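Local coordinates for protein peptide ABC transporter permease (Staphylococcus hominis, PDB 6EXS) that probably couples uptake of peptides, including thioalcohol-conjugated malodour precursors, to the proton gradient as a POT-family transporter of the major facilitator superfamily, at residues Val234-Val237 and Leu238-Tyr242. Residues are numbered along the deposited sequence; the frame is centred on the assembly and turned at random.
Sequences VIVV and LLVTY. With OLC ((2R)-2,3-dihydroxypropyl (9Z)-octadec-9-enoate), chain E.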
ATOM      1  N   VAL A 234      16.932 -14.595 -12.563  1.00 77.86           N
ATOM      2  CA  VAL A 234      15.528 -14.191 -12.703  1.00 76.72           C
ATOM      3  C   VAL A 234      15.110 -14.073 -14.190  1.00 82.07           C
ATOM      4  O   VAL A 234      14.054 -14.596 -14.546  1.00 81.66           O
ATOM      5  CB  VAL A 234      15.222 -12.912 -11.872  1.00 78.90           C
ATOM      6  CG1 VAL A 234      13.870 -12.299 -12.239  1.00 77.61           C
ATOM      7  CG2 VAL A 234      15.282 -13.206 -10.376  1.00 78.44           C
ATOM      8  N   ILE A 235      15.938 -13.421 -15.049  1.00 80.09           N
ATOM      9  CA  ILE A 235      15.658 -13.270 -16.491  1.00 80.66           C
ATOM     10  C   ILE A 235      15.760 -14.635 -17.220  1.00 87.78           C
ATOM     11  O   ILE A 235      14.933 -14.916 -18.094  1.00 87.77           O
ATOM     12  CB  ILE A 235      16.495 -12.147 -17.182  1.00 83.71           C
ATOM     13  CG1 ILE A 235      16.384 -10.797 -16.431  1.00 82.44           C
ATOM     14  CG2 ILE A 235      16.085 -11.970 -18.659  1.00 85.07           C
ATOM     15  CD1 ILE A 235      17.394  -9.721 -16.866  1.00 87.72           C
ATOM     16  N   VAL A 236      16.747 -15.483 -16.841  1.00 85.95           N
ATOM     17  CA  VAL A 236      16.931 -16.821 -17.414  1.00 87.61           C
ATOM     18  C   VAL A 236      15.714 -17.714 -17.107  1.00 91.99           C
ATOM     19  O   VAL A 236      15.158 -18.306 -18.036  1.00 92.81           O
ATOM     20  CB  VAL A 236      18.291 -17.461 -17.016  1.00 93.00           C
ATOM     21  CG1 VAL A 236      18.281 -18.983 -17.168  1.00 94.27           C
ATOM     22  CG2 VAL A 236      19.433 -16.852 -17.825  1.00 93.63           C
ATOM     23  N   VAL A 237      15.279 -17.766 -15.822  1.00 87.21           N
ATOM     24  CA  VAL A 237      14.117 -18.549 -15.369  1.00 86.65           C
ATOM     25  C   VAL A 237      12.855 -18.128 -16.135  1.00 90.52           C
ATOM     26  O   VAL A 237      12.178 -18.987 -16.700  1.00 90.08           O
ATOM     27  CB  VAL A 237      13.941 -18.512 -13.822  1.00 89.30           C
ATOM     28  CG1 VAL A 237      12.540 -18.951 -13.390  1.00 88.29           C
ATOM     29  CG2 VAL A 237      15.002 -19.362 -13.130  1.00 90.46           C
ATOM     30  N   LEU A 238      12.590 -16.806 -16.204  1.00 87.36           N
ATOM     31  CA  LEU A 238      11.435 -16.229 -16.897  1.00 87.13           C
ATOM     32  C   LEU A 238      11.399 -16.532 -18.397  1.00 93.41           C
ATOM     33  O   LEU A 238      10.330 -16.852 -18.919  1.00 93.65           O
ATOM     34  CB  LEU A 238      11.324 -14.718 -16.640  1.00 85.81           C
ATOM     35  CG  LEU A 238      10.748 -14.301 -15.282  1.00 89.69           C
ATOM     36  CD1 LEU A 238      11.142 -12.880 -14.938  1.00 88.77           C
ATOM     37  CD2 LEU A 238       9.226 -14.461 -15.240  1.00 91.94           C
ATOM     38  N   LEU A 239      12.555 -16.455 -19.080  1.00 90.90           N
ATOM     39  CA  LEU A 239      12.641 -16.724 -20.512  1.00 91.88           C
ATOM     40  C   LEU A 239      12.525 -18.209 -20.841  1.00 97.48           C
ATOM     41  O   LEU A 239      11.772 -18.558 -21.754  1.00 97.43           O
ATOM     42  CB  LEU A 239      13.916 -16.129 -21.124  1.00 92.67           C
ATOM     43  CG  LEU A 239      13.923 -14.623 -21.371  1.00 96.50           C
ATOM     44  CD1 LEU A 239      15.333 -14.133 -21.610  1.00 97.63           C
ATOM     45  CD2 LEU A 239      13.033 -14.242 -22.551  1.00 98.90           C
ATOM     46  N   VAL A 240      13.267 -19.080 -20.106  1.00 94.96           N
ATOM     47  CA  VAL A 240      13.276 -20.542 -20.292  1.00 96.21           C
ATOM     48  C   VAL A 240      11.858 -21.122 -20.148  1.00100.06           C
ATOM     49  O   VAL A 240      11.435 -21.878 -21.019  1.00101.18           O
ATOM     50  CB  VAL A 240      14.333 -21.251 -19.394  1.00100.69           C
ATOM     51  CG1 VAL A 240      14.036 -22.738 -19.207  1.00101.77           C
ATOM     52  CG2 VAL A 240      15.742 -21.050 -19.947  1.00101.49           C
ATOM     53  N   THR A 241      11.118 -20.714 -19.097  1.00 94.80           N
ATOM     54  CA  THR A 241       9.744 -21.162 -18.843  1.00 94.09           C
ATOM     55  C   THR A 241       8.756 -20.680 -19.909  1.00 97.23           C
ATOM     56  O   THR A 241       7.831 -21.418 -20.246  1.00 97.08           O
ATOM     57  CB  THR A 241       9.278 -20.782 -17.430  1.00101.21           C
ATOM     58  OG1 THR A 241       9.422 -19.376 -17.248  1.00100.38           O
ATOM     59  CG2 THR A 241      10.024 -21.542 -16.337  1.00100.48           C
ATOM     60  N   TYR A 242       8.968 -19.457 -20.447  1.00 93.24           N
ATOM     61  CA  TYR A 242       8.127 -18.822 -21.470  1.00 92.83           C
ATOM     62  C   TYR A 242       8.043 -19.625 -22.766  1.00 98.47           C
ATOM     63  O   TYR A 242       6.939 -19.902 -23.238  1.00 97.71           O
ATOM     64  CB  TYR A 242       8.593 -17.374 -21.750  1.00 93.17           C
ATOM     65  CG  TYR A 242       7.728 -16.607 -22.731  1.00 94.72           C
ATOM     66  CD1 TYR A 242       6.512 -16.052 -22.335  1.00 95.31           C
ATOM     67  CD2 TYR A 242       8.138 -16.406 -24.045  1.00 96.50           C
ATOM     68  CE1 TYR A 242       5.713 -15.346 -23.232  1.00 95.52           C
ATOM     69  CE2 TYR A 242       7.349 -15.698 -24.951  1.00 97.05           C
ATOM     70  CZ  TYR A 242       6.135 -15.170 -24.539  1.00103.02           C
ATOM     71  OH  TYR A 242       5.350 -14.474 -25.424  1.00104.03           O
TER
HETATM   72  C10 OLC E 504      10.061  -4.024 -20.778  1.00 74.22           C
HETATM   73  C9  OLC E 504      10.048  -4.876 -19.763  1.00 73.26           C
HETATM   74  C11 OLC E 504       8.873  -3.507 -21.542  1.00 75.21           C
HETATM   75  C8  OLC E 504       8.844  -5.527 -19.148  1.00 72.82           C
HETATM   76  C24 OLC E 504       2.188 -13.582 -23.585  1.00 89.85           C
HETATM   77  C12 OLC E 504       9.212  -2.453 -22.593  1.00 76.58           C
HETATM   78  C7  OLC E 504       8.904  -7.052 -19.137  1.00 73.12           C
HETATM   79  C13 OLC E 504       7.986  -1.815 -23.232  1.00 76.55           C
HETATM   80  C6  OLC E 504       7.554  -7.726 -18.924  1.00 73.54           C
HETATM   81  C5  OLC E 504       6.726  -7.913 -20.192  1.00 74.71           C
HETATM   82  C4  OLC E 504       7.021  -9.198 -20.957  1.00 77.25           C
HETATM   83  C3  OLC E 504       6.219 -10.411 -20.501  1.00 79.49           C
HETATM   84  C2  OLC E 504       4.892 -10.569 -21.240  1.00 81.60           C
HETATM   85  C21 OLC E 504       1.933 -12.801 -21.180  1.00 86.64           C
HETATM   86  C1  OLC E 504       4.041 -11.716 -20.774  1.00 83.61           C
HETATM   87  C22 OLC E 504       1.924 -13.972 -22.143  1.00 88.98           C
HETATM   88  O19 OLC E 504       4.276 -12.414 -19.821  1.00 84.00           O
HETATM   89  O25 OLC E 504       1.080 -12.894 -24.158  1.00 89.26           O
HETATM   90  O23 OLC E 504       2.864 -14.960 -21.711  1.00 90.03           O
HETATM   91  O20 OLC E 504       2.967 -11.860 -21.564  1.00 85.36           O
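Two successive turns near the C-terminal end of helix 217-243 meet here, and the double grip of Thr-241 on the carbonyl of Val-237 marks their join. Thr-241 gives Val-237 O both its backbone N, at 3.1 Å, and its hydroxyl OG1, at 2.8 Å. The two donors come from opposite faces of the carbonyl plane, the hydroxyl at the more bent C=O...donor angle of 136°. With chi1 at 56°, OG1 is folded back over its own backbone, towards the turn before, which gives the hydroxyl hydrogen an acceptor within the helix itself, in an otherwise apolar run. Regular i to i+4 alpha-helical bonds precede it, among them Val-240 N to Val-236 O at 2.9 Å. Helices 217-243 and 249-273 are consistent with the extra hairpin that bacterial POT transporters carry between the two six-helix bundles of the major facilitator fold; the centre of this contact lies about 28 Å from the centre of the chain, largely on the surface, with lipid molecules bound beside it. Along the outside, branches pair one turn apart: Val-234 CG1 lies 3.9 Å from Leu-238 CD1, and Ile-235 CG2 3.7 Å from Leu-239 CD1. In both pairs the two side chains leave the helix in the same direction and touch flank to flank. Leu-238 reaches across to Leu-251 and Ile-252 of helix 249-273, and a second monoolein also touches it. At the end of the run, Tyr-242 brings its ring edge to the glycerol part of the other monoolein: CE1 is 3.3 Å from O23, and C24 lies in the ring plane, 3.8 Å from OH.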